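Local coordinates for uncharacterized protein (Sinorhizobium meliloti, PDB 4DNH) that is of unknown function but folds as a TIM barrel and may be related to the dihydrodipicolinate synthase enzymes, at residues A[312-315]-A[316-319]; A[321-324]-A[325-329]; A[348-351]-A[352-356]. All coordinates share one frame; numbering follows the deposited sequence.

In the fold
All three contacts are local turns in the helical segment that follows the eight-stranded barrel, and they touch one another. Contact 2 is the buried one, near the start of helix 323-333, where helical backbone bonds and aromatic and aliphatic packing go with buried polar ends. Contacts 1 and 3 are partly buried and each sits at a helix end: contact 1 closes helix 308-315 at its C-terminus, contact 3 opens helix 352-364 at its N-terminus. Theirs is helix-end chemistry: H314 and H354 stack, and R350 reaches the carbonyl end of helix 308-315. Contacts 1 and 2 both border a bound glycerol, whereas contact 3 lies farther from the chain's centre, about 20 Å between centres.

Contact 1 (A[312-315]-A[316-319]); sequences SRHI and FKAP
The F316 ring lies beside the last helical turn, with the backbone carbonyl of S312 at its edge, near the ring plane, where F316 CD1 stands 3.3 Å from S312 O. The same ortho carbon meets the methyl I315 CG2 at 3.8 Å, while S312 OG comes no nearer to the ring than 3.9 Å, at F316 CD1; that hydroxyl is hydrogen-bonded to D257 O. Y323 stacks on the F316 ring. The other flat group, the imidazole of H314, has the aliphatic middle of K317 beside it, K317 CD being 4.1 Å from H314 ND1. CG of H314 lies trans to the backbone N (chi1 175°), which swings the ring off the helix so that it stacks on H354 and gives NE2 to the carbonyl of H354.

Two backbone bonds finish the helix. F316 N donates to S312 O at 2.9 Å, the last regular i to i+4 bond, with the donor nearly in line with the C=O. K317 N then reaches back only three residues, to H314 O at 3.2 Å, from well above the carbonyl plane. F316 is the first residue to leave helical phi/psi, and the bond from K317 N closes a tighter i to i+3 turn there.

Among its neighbours, this helix end rests H314 and I315 on helix 352-364. F316 instead faces F195, D257 and F258, in loops that follow barrel strands 186-191 and 251-254, with a bound glycerol about 4 Å from its side chain.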
ATOM      1  N   SER A 312      -6.898   1.953  11.191  1.00 36.25           N
ATOM      2  CA  SER A 312      -5.629   1.958  10.501  1.00 37.12           C
ATOM      3  C   SER A 312      -4.395   1.853  11.431  1.00 38.06           C
ATOM      4  O   SER A 312      -3.498   1.055  11.190  1.00 38.71           O
ATOM      5  CB  SER A 312      -5.520   3.214   9.648  1.00 36.91           C
ATOM      6  OG  SER A 312      -4.515   3.006   8.680  1.00 36.19           O
ATOM      7  N   ARG A 313      -4.337   2.681  12.465  1.00 37.73           N
ATOM      8  CA  ARG A 313      -3.226   2.636  13.395  1.00 39.68           C
ATOM      9  C   ARG A 313      -3.092   1.259  14.025  1.00 40.42           C
ATOM     10  O   ARG A 313      -1.983   0.801  14.300  1.00 40.28           O
ATOM     11  CB  ARG A 313      -3.395   3.707  14.456  1.00 42.00           C
ATOM     12  CG  ARG A 313      -3.255   5.089  13.846  1.00 43.13           C
ATOM     13  CD  ARG A 313      -3.670   6.210  14.768  1.00 44.62           C
ATOM     14  NE  ARG A 313      -3.303   7.466  14.130  1.00 46.51           N
ATOM     15  CZ  ARG A 313      -3.465   8.671  14.661  1.00 46.34           C
ATOM     16  NH1 ARG A 313      -4.000   8.814  15.870  1.00 47.96           N
ATOM     17  NH2 ARG A 313      -3.089   9.732  13.971  1.00 44.91           N
ATOM     18  N   HIS A 314      -4.225   0.589  14.218  1.00 40.62           N
ATOM     19  CA  HIS A 314      -4.233  -0.760  14.760  1.00 40.18           C
ATOM     20  C   HIS A 314      -3.680  -1.758  13.764  1.00 39.74           C
ATOM     21  O   HIS A 314      -2.829  -2.585  14.108  1.00 40.27           O
ATOM     22  CB  HIS A 314      -5.631  -1.140  15.227  1.00 38.70           C
ATOM     23  CG  HIS A 314      -5.739  -2.573  15.701  1.00 39.74           C
ATOM     24  ND1 HIS A 314      -5.348  -2.963  16.939  1.00 40.55           N
ATOM     25  CD2 HIS A 314      -6.205  -3.723  15.051  1.00 38.32           C
ATOM     26  CE1 HIS A 314      -5.560  -4.288  17.080  1.00 40.66           C
ATOM     27  NE2 HIS A 314      -6.085  -4.754  15.925  1.00 40.25           N
ATOM     28  N   ILE A 315      -4.149  -1.671  12.521  1.00 37.56           N
ATOM     29  CA  ILE A 315      -3.692  -2.548  11.455  1.00 36.11           C
ATOM     30  C   ILE A 315      -2.189  -2.421  11.221  1.00 37.72           C
ATOM     31  O   ILE A 315      -1.506  -3.436  10.974  1.00 37.79           O
ATOM     32  CB  ILE A 315      -4.468  -2.320  10.148  1.00 35.22           C
ATOM     33  CG1 ILE A 315      -5.915  -2.822  10.313  1.00 35.41           C
ATOM     34  CG2 ILE A 315      -3.783  -3.047   8.989  1.00 34.58           C
ATOM     35  CD1 ILE A 315      -6.840  -2.502   9.145  1.00 34.45           C
ATOM     36  N   PHE A 316      -1.671  -1.196  11.335  1.00 36.40           N
ATOM     37  CA  PHE A 316      -0.250  -0.938  11.089  1.00 35.84           C
ATOM     38  C   PHE A 316       0.609  -0.890  12.346  1.00 38.82           C
ATOM     39  O   PHE A 316       1.742  -0.401  12.308  1.00 39.42           O
ATOM     40  CB  PHE A 316      -0.065   0.359  10.310  1.00 34.00           C
ATOM     41  CG  PHE A 316      -0.443   0.252   8.862  1.00 32.96           C
ATOM     42  CD1 PHE A 316      -1.780   0.166   8.482  1.00 32.96           C
ATOM     43  CD2 PHE A 316       0.535   0.253   7.881  1.00 32.42           C
ATOM     44  CE1 PHE A 316      -2.133   0.079   7.146  1.00 33.30           C
ATOM     45  CE2 PHE A 316       0.200   0.163   6.548  1.00 33.68           C
ATOM     46  CZ  PHE A 316      -1.139   0.075   6.177  1.00 34.59           C
ATOM     47  N   LYS A 317       0.095  -1.402  13.456  1.00 39.32           N
ATOM     48  CA  LYS A 317       0.856  -1.306  14.689  1.00 43.46           C
ATOM     49  C   LYS A 317       2.083  -2.215  14.720  1.00 45.67           C
ATOM     50  O   LYS A 317       2.159  -3.211  13.979  1.00 45.67           O
ATOM     51  CB  LYS A 317      -0.030  -1.493  15.918  1.00 43.62           C
ATOM     52  CG  LYS A 317      -0.261  -2.901  16.385  1.00 42.72           C
ATOM     53  CD  LYS A 317      -1.279  -2.802  17.494  1.00 46.00           C
ATOM     54  CE  LYS A 317      -0.927  -3.695  18.658  1.00 48.86           C
ATOM     55  NZ  LYS A 317      -1.822  -3.350  19.792  1.00 52.80           N
ATOM     56  N   ALA A 318       3.044  -1.835  15.561  1.00 45.56           N
ATOM     57  CA  ALA A 318       4.288  -2.580  15.715  1.00 45.60           C
ATOM     58  C   ALA A 318       4.012  -4.037  16.140  1.00 46.12           C
ATOM     59  O   ALA A 318       3.191  -4.271  17.032  1.00 46.21           O
ATOM     60  CB  ALA A 318       5.183  -1.873  16.717  1.00 43.10           C
ATOM     61  N   PRO A 319       4.667  -5.023  15.479  1.00 45.75           N
ATOM     62  CA  PRO A 319       5.572  -4.899  14.311  1.00 44.10           C
ATOM     63  C   PRO A 319       4.821  -4.608  13.014  1.00 41.01           C
ATOM     64  O   PRO A 319       4.002  -5.416  12.554  1.00 37.49           O
ATOM     65  CB  PRO A 319       6.262  -6.274  14.237  1.00 41.83           C
ATOM     66  CG  PRO A 319       5.305  -7.197  14.918  1.00 42.11           C
ATOM     67  CD  PRO A 319       4.656  -6.400  16.012  1.00 43.26           C
TER

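Contact 2 (A[321-324]-A[325-329]); sequences RFYK and TGVVF
Y323 and V327, one helical turn apart, make the side-chain contact: the methyl V327 CG2 sits at the edge of the phenol ring, near its plane, 4.2 Å from Y323 CD2. K324 CG lies over one face of the same ring, 3.6 Å above its plane and displaced toward the rim. A second aliphatic-on-aromatic pair precedes it, where R321 CG lies over the centre of the F322 ring. On the following turn V328 turns a branch back, CG2 packing 3.3 Å from K324 O.

Backbone bonds record how the helix starts. T325 N reaches F322 O at 3.0 Å, three residues back and from above the carbonyl plane, as a turn of 3-10 character would have it. From there the spacing becomes alpha-helical: V327 N bonds to Y323 O in the carbonyl plane, and V328 N to K324 O at 3.0 Å along an almost straight N-H (175°). This is the beginning of helix 323-333, which follows the (beta/alpha)8 barrel, and it directs Y323 toward the barrel: its hydroxyl is hydrogen-bonded to D83 and T84, just after strand 77-80. A bound glycerol, probably from the crystallisation liquor, lies about 4 Å from the Y323 side chain; it is no more than consistent with a pocket at the C-terminal end of the strands, where TIM-barrel active sites lie.

Side-chain polar bonds tie the turn down. The K324 chain bends at chi2 (140°) and again near its tip, curling back so that NZ donates to R321 O at 2.7 Å, in the carbonyl plane. T325 OG1 is hydrogen-bonded to Q346 O, linking the helix to the loop before helix 352-364.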
ATOM      1  N   ARG A 321       5.475  -4.391   9.770  1.00 36.23           N
ATOM      2  CA  ARG A 321       5.608  -5.117   8.513  1.00 36.62           C
ATOM      3  C   ARG A 321       4.488  -6.156   8.291  1.00 38.46           C
ATOM      4  O   ARG A 321       4.341  -6.699   7.190  1.00 40.09           O
ATOM      5  CB  ARG A 321       7.004  -5.729   8.363  1.00 37.93           C
ATOM      6  CG  ARG A 321       7.376  -6.816   9.372  1.00 40.25           C
ATOM      7  CD  ARG A 321       8.826  -7.231   9.164  1.00 44.99           C
ATOM      8  NE  ARG A 321       9.301  -8.247  10.114  1.00 49.37           N
ATOM      9  CZ  ARG A 321       9.580  -8.009  11.399  1.00 49.42           C
ATOM     10  NH1 ARG A 321       9.404  -6.802  11.910  1.00 48.06           N
ATOM     11  NH2 ARG A 321      10.000  -8.988  12.191  1.00 49.99           N
ATOM     12  N   PHE A 322       3.686  -6.400   9.328  1.00 38.51           N
ATOM     13  CA  PHE A 322       2.631  -7.415   9.275  1.00 37.80           C
ATOM     14  C   PHE A 322       1.266  -6.806   9.047  1.00 37.97           C
ATOM     15  O   PHE A 322       0.257  -7.500   9.125  1.00 41.96           O
ATOM     16  CB  PHE A 322       2.625  -8.294  10.539  1.00 38.24           C
ATOM     17  CG  PHE A 322       3.892  -9.104  10.725  1.00 36.09           C
ATOM     18  CD1 PHE A 322       4.401  -9.879   9.685  1.00 33.85           C
ATOM     19  CD2 PHE A 322       4.576  -9.083  11.936  1.00 36.48           C
ATOM     20  CE1 PHE A 322       5.572 -10.614   9.848  1.00 34.48           C
ATOM     21  CE2 PHE A 322       5.752  -9.811  12.097  1.00 38.11           C
ATOM     22  CZ  PHE A 322       6.252 -10.575  11.049  1.00 35.88           C
ATOM     23  N   TYR A 323       1.229  -5.516   8.737  1.00 35.88           N
ATOM     24  CA  TYR A 323      -0.031  -4.861   8.399  1.00 34.97           C
ATOM     25  C   TYR A 323      -0.827  -5.587   7.326  1.00 34.38           C
ATOM     26  O   TYR A 323      -2.055  -5.552   7.339  1.00 35.09           O
ATOM     27  CB  TYR A 323       0.196  -3.413   7.974  1.00 35.29           C
ATOM     28  CG  TYR A 323       0.776  -3.223   6.595  1.00 35.66           C
ATOM     29  CD1 TYR A 323       2.153  -3.152   6.405  1.00 39.42           C
ATOM     30  CD2 TYR A 323      -0.050  -3.050   5.483  1.00 33.78           C
ATOM     31  CE1 TYR A 323       2.689  -2.948   5.134  1.00 39.45           C
ATOM     32  CE2 TYR A 323       0.476  -2.844   4.222  1.00 33.07           C
ATOM     33  CZ  TYR A 323       1.842  -2.808   4.058  1.00 35.62           C
ATOM     34  OH  TYR A 323       2.376  -2.609   2.823  1.00 37.73           O
ATOM     35  N   LYS A 324      -0.138  -6.262   6.410  1.00 32.47           N
ATOM     36  CA  LYS A 324      -0.817  -6.868   5.276  1.00 31.53           C
ATOM     37  C   LYS A 324      -1.805  -7.919   5.742  1.00 31.49           C
ATOM     38  O   LYS A 324      -2.840  -8.161   5.106  1.00 30.10           O
ATOM     39  CB  LYS A 324       0.185  -7.448   4.294  1.00 32.31           C
ATOM     40  CG  LYS A 324       1.246  -6.445   3.874  1.00 33.13           C
ATOM     41  CD  LYS A 324       2.571  -7.150   3.798  1.00 35.50           C
ATOM     42  CE  LYS A 324       3.719  -6.187   3.770  1.00 38.25           C
ATOM     43  NZ  LYS A 324       4.792  -6.836   4.548  1.00 40.47           N
ATOM     44  N   THR A 325      -1.488  -8.514   6.883  1.00 31.15           N
ATOM     45  CA  THR A 325      -2.378  -9.446   7.510  1.00 31.74           C
ATOM     46  C   THR A 325      -3.732  -8.836   7.877  1.00 33.50           C
ATOM     47  O   THR A 325      -4.774  -9.432   7.584  1.00 35.75           O
ATOM     48  CB  THR A 325      -1.683 -10.083   8.710  1.00 31.62           C
ATOM     49  OG1 THR A 325      -0.427 -10.597   8.251  1.00 31.51           O
ATOM     50  CG2 THR A 325      -2.534 -11.202   9.323  1.00 29.96           C
ATOM     51  N   GLY A 326      -3.722  -7.645   8.478  1.00 32.82           N
ATOM     52  CA  GLY A 326      -4.957  -6.947   8.823  1.00 32.69           C
ATOM     53  C   GLY A 326      -5.731  -6.523   7.578  1.00 33.69           C
ATOM     54  O   GLY A 326      -6.968  -6.483   7.563  1.00 32.26           O
ATOM     55  N   VAL A 327      -5.002  -6.207   6.516  1.00 34.12           N
ATOM     56  CA  VAL A 327      -5.647  -5.778   5.279  1.00 34.58           C
ATOM     57  C   VAL A 327      -6.436  -6.941   4.644  1.00 35.22           C
ATOM     58  O   VAL A 327      -7.626  -6.818   4.349  1.00 36.31           O
ATOM     59  CB  VAL A 327      -4.592  -5.180   4.322  1.00 34.36           C
ATOM     60  CG1 VAL A 327      -5.128  -5.085   2.905  1.00 34.41           C
ATOM     61  CG2 VAL A 327      -4.163  -3.803   4.839  1.00 34.31           C
ATOM     62  N   VAL A 328      -5.762  -8.076   4.466  1.00 33.69           N
ATOM     63  CA  VAL A 328      -6.369  -9.254   3.907  1.00 33.13           C
ATOM     64  C   VAL A 328      -7.441  -9.820   4.851  1.00 34.41           C
ATOM     65  O   VAL A 328      -8.492 -10.280   4.399  1.00 35.33           O
ATOM     66  CB  VAL A 328      -5.304 -10.304   3.591  1.00 32.98           C
ATOM     67  CG1 VAL A 328      -5.946 -11.578   3.065  1.00 33.39           C
ATOM     68  CG2 VAL A 328      -4.284  -9.736   2.615  1.00 32.19           C
ATOM     69  N   PHE A 329      -7.215  -9.761   6.158  1.00 32.97           N
ATOM     70  CA  PHE A 329      -8.287 -10.175   7.071  1.00 31.86           C
ATOM     71  C   PHE A 329      -9.542  -9.337   6.861  1.00 33.60           C
ATOM     72  O   PHE A 329     -10.656  -9.849   6.897  1.00 36.20           O
ATOM     73  CB  PHE A 329      -7.850 -10.099   8.529  1.00 29.23           C
ATOM     74  CG  PHE A 329      -8.856 -10.679   9.487  1.00 29.61           C
ATOM     75  CD1 PHE A 329      -9.115 -12.045   9.511  1.00 29.15           C
ATOM     76  CD2 PHE A 329      -9.537  -9.865  10.372  1.00 30.39           C
ATOM     77  CE1 PHE A 329     -10.021 -12.588  10.397  1.00 29.26           C
ATOM     78  CE2 PHE A 329     -10.450 -10.400  11.263  1.00 31.02           C
ATOM     79  CZ  PHE A 329     -10.691 -11.766  11.274  1.00 30.57           C
TER

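Contact 3 (A[348-351]-A[352-356]); sequences SARS and LVHLA
R350 lays its side chain across one face of the H354 imidazole. The methylene CD sits over the ring centre, 3.8 Å from the centroid and only 8° off the normal, a clear CH-pi contact. Farther out the guanidinium lies flat on the ring, its centre 4.6 Å from that of the imidazole and the two planes 21° apart. The stack is offset: H354 NE2 lies over one face of the guanidinium, toward its rim, 3.6 Å from R350 NE. At the near end R350 CB meets H354 ND1, also at 3.6 Å, and a bend at chi2 (-57°) turns the rest of the chain over the ring.

Between these partners S351 occupies the N-cap of helix 352-364. Its hydroxyl, held between the backbone N and the carbonyl carbon, accepts from H354 N across 3.0 Å and so caps a first-turn amide that lacks the i to i+4 bond of the helix interior. S351 O receives L355 N at 3.2 Å, the first i to i+4 bond of the helix, with a weak second bond from H354 N. L355 folds over the same carbonyl, CG 3.3 Å from S351 O, and turns CD2 toward R350 CB.

In the next shell, H354 lies between R350 and H314. R350 NH2 is hydrogen-bonded to both I315 O and K317 O, so the cation probably offsets the partial negative charge at the C-terminus of helix 308-315. L355 also packs on F329 of helix 323-333, and L352 on M378 and V381 of helix 371-384.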
ATOM      1  N   SER A 348      -1.050 -15.860   9.902  1.00 31.88           N
ATOM      2  CA  SER A 348      -0.830 -16.278  11.282  1.00 32.89           C
ATOM      3  C   SER A 348       0.012 -15.271  12.038  1.00 33.28           C
ATOM      4  O   SER A 348       0.326 -15.478  13.211  1.00 35.34           O
ATOM      5  CB  SER A 348      -0.143 -17.648  11.316  1.00 32.78           C
ATOM      6  OG  SER A 348       1.212 -17.551  10.904  1.00 32.02           O
ATOM      7  N   ALA A 349       0.365 -14.182  11.365  1.00 32.08           N
ATOM      8  CA  ALA A 349       1.301 -13.210  11.920  1.00 32.76           C
ATOM      9  C   ALA A 349       0.656 -12.205  12.883  1.00 31.30           C
ATOM     10  O   ALA A 349       1.359 -11.460  13.524  1.00 31.44           O
ATOM     11  CB  ALA A 349       2.066 -12.502  10.803  1.00 32.71           C
ATOM     12  N   ARG A 350      -0.668 -12.194  12.985  1.00 30.58           N
ATOM     13  CA  ARG A 350      -1.343 -11.394  14.006  1.00 30.80           C
ATOM     14  C   ARG A 350      -2.082 -12.309  14.972  1.00 32.20           C
ATOM     15  O   ARG A 350      -2.624 -13.337  14.550  1.00 33.27           O
ATOM     16  CB  ARG A 350      -2.324 -10.384  13.386  1.00 30.06           C
ATOM     17  CG  ARG A 350      -1.700  -9.285  12.533  1.00 30.82           C
ATOM     18  CD  ARG A 350      -0.648  -8.443  13.268  1.00 31.99           C
ATOM     19  NE  ARG A 350      -0.413  -7.163  12.598  1.00 32.96           N
ATOM     20  CZ  ARG A 350       0.480  -6.241  12.973  1.00 35.37           C
ATOM     21  NH1 ARG A 350       1.278  -6.437  14.024  1.00 35.14           N
ATOM     22  NH2 ARG A 350       0.577  -5.104  12.287  1.00 35.60           N
ATOM     23  N   SER A 351      -2.110 -11.947  16.260  1.00 32.06           N
ATOM     24  CA  SER A 351      -2.817 -12.756  17.258  1.00 33.07           C
ATOM     25  C   SER A 351      -4.308 -12.704  16.970  1.00 33.57           C
ATOM     26  O   SER A 351      -4.766 -11.867  16.204  1.00 34.26           O
ATOM     27  CB  SER A 351      -2.545 -12.248  18.665  1.00 35.37           C
ATOM     28  OG  SER A 351      -3.202 -10.999  18.857  1.00 39.98           O
ATOM     29  N   LEU A 352      -5.055 -13.617  17.562  1.00 34.59           N
ATOM     30  CA  LEU A 352      -6.493 -13.615  17.459  1.00 37.01           C
ATOM     31  C   LEU A 352      -7.047 -12.336  18.087  1.00 38.14           C
ATOM     32  O   LEU A 352      -7.968 -11.716  17.544  1.00 39.21           O
ATOM     33  CB  LEU A 352      -7.063 -14.844  18.155  1.00 40.50           C
ATOM     34  CG  LEU A 352      -8.585 -14.966  18.159  1.00 46.07           C
ATOM     35  CD1 LEU A 352      -9.117 -15.168  16.742  1.00 46.27           C
ATOM     36  CD2 LEU A 352      -9.042 -16.089  19.096  1.00 48.89           C
ATOM     37  N   VAL A 353      -6.458 -11.952  19.219  1.00 37.67           N
ATOM     38  CA  VAL A 353      -6.824 -10.774  19.975  1.00 39.07           C
ATOM     39  C   VAL A 353      -6.739  -9.550  19.067  1.00 39.30           C
ATOM     40  O   VAL A 353      -7.583  -8.662  19.122  1.00 40.40           O
ATOM     41  CB  VAL A 353      -5.893 -10.600  21.218  1.00 41.89           C
ATOM     42  CG1 VAL A 353      -5.966  -9.181  21.780  1.00 42.98           C
ATOM     43  CG2 VAL A 353      -6.264 -11.591  22.304  1.00 41.12           C
ATOM     44  N   HIS A 354      -5.711  -9.519  18.227  1.00 38.51           N
ATOM     45  CA  HIS A 354      -5.521  -8.430  17.295  1.00 37.23           C
ATOM     46  C   HIS A 354      -6.575  -8.441  16.209  1.00 37.31           C
ATOM     47  O   HIS A 354      -7.059  -7.378  15.808  1.00 36.30           O
ATOM     48  CB  HIS A 354      -4.130  -8.501  16.707  1.00 36.30           C
ATOM     49  CG  HIS A 354      -3.880  -7.494  15.629  1.00 36.75           C
ATOM     50  ND1 HIS A 354      -4.381  -7.629  14.387  1.00 39.02           N
ATOM     51  CD2 HIS A 354      -3.150  -6.313  15.636  1.00 37.68           C
ATOM     52  CE1 HIS A 354      -3.987  -6.591  13.628  1.00 38.51           C
ATOM     53  NE2 HIS A 354      -3.220  -5.787  14.396  1.00 38.99           N
ATOM     54  N   LEU A 355      -6.950  -9.635  15.747  1.00 37.11           N
ATOM     55  CA  LEU A 355      -7.967  -9.782  14.702  1.00 37.13           C
ATOM     56  C   LEU A 355      -9.358  -9.392  15.215  1.00 37.27           C
ATOM     57  O   LEU A 355     -10.119  -8.725  14.518  1.00 37.16           O
ATOM     58  CB  LEU A 355      -7.951 -11.203  14.111  1.00 38.65           C
ATOM     59  CG  LEU A 355      -6.625 -11.639  13.465  1.00 41.24           C
ATOM     60  CD1 LEU A 355      -6.614 -13.096  13.062  1.00 41.04           C
ATOM     61  CD2 LEU A 355      -6.271 -10.775  12.258  1.00 44.38           C
ATOM     62  N   ALA A 356      -9.669  -9.784  16.448  1.00 39.31           N
ATOM     63  CA  ALA A 356     -10.908  -9.360  17.118  1.00 41.06           C
ATOM     64  C   ALA A 356     -10.946  -7.850  17.316  1.00 41.78           C
ATOM     65  O   ALA A 356     -11.977  -7.227  17.073  1.00 45.24           O
ATOM     66  CB  ALA A 356     -11.081 -10.074  18.455  1.00 41.53           C
TER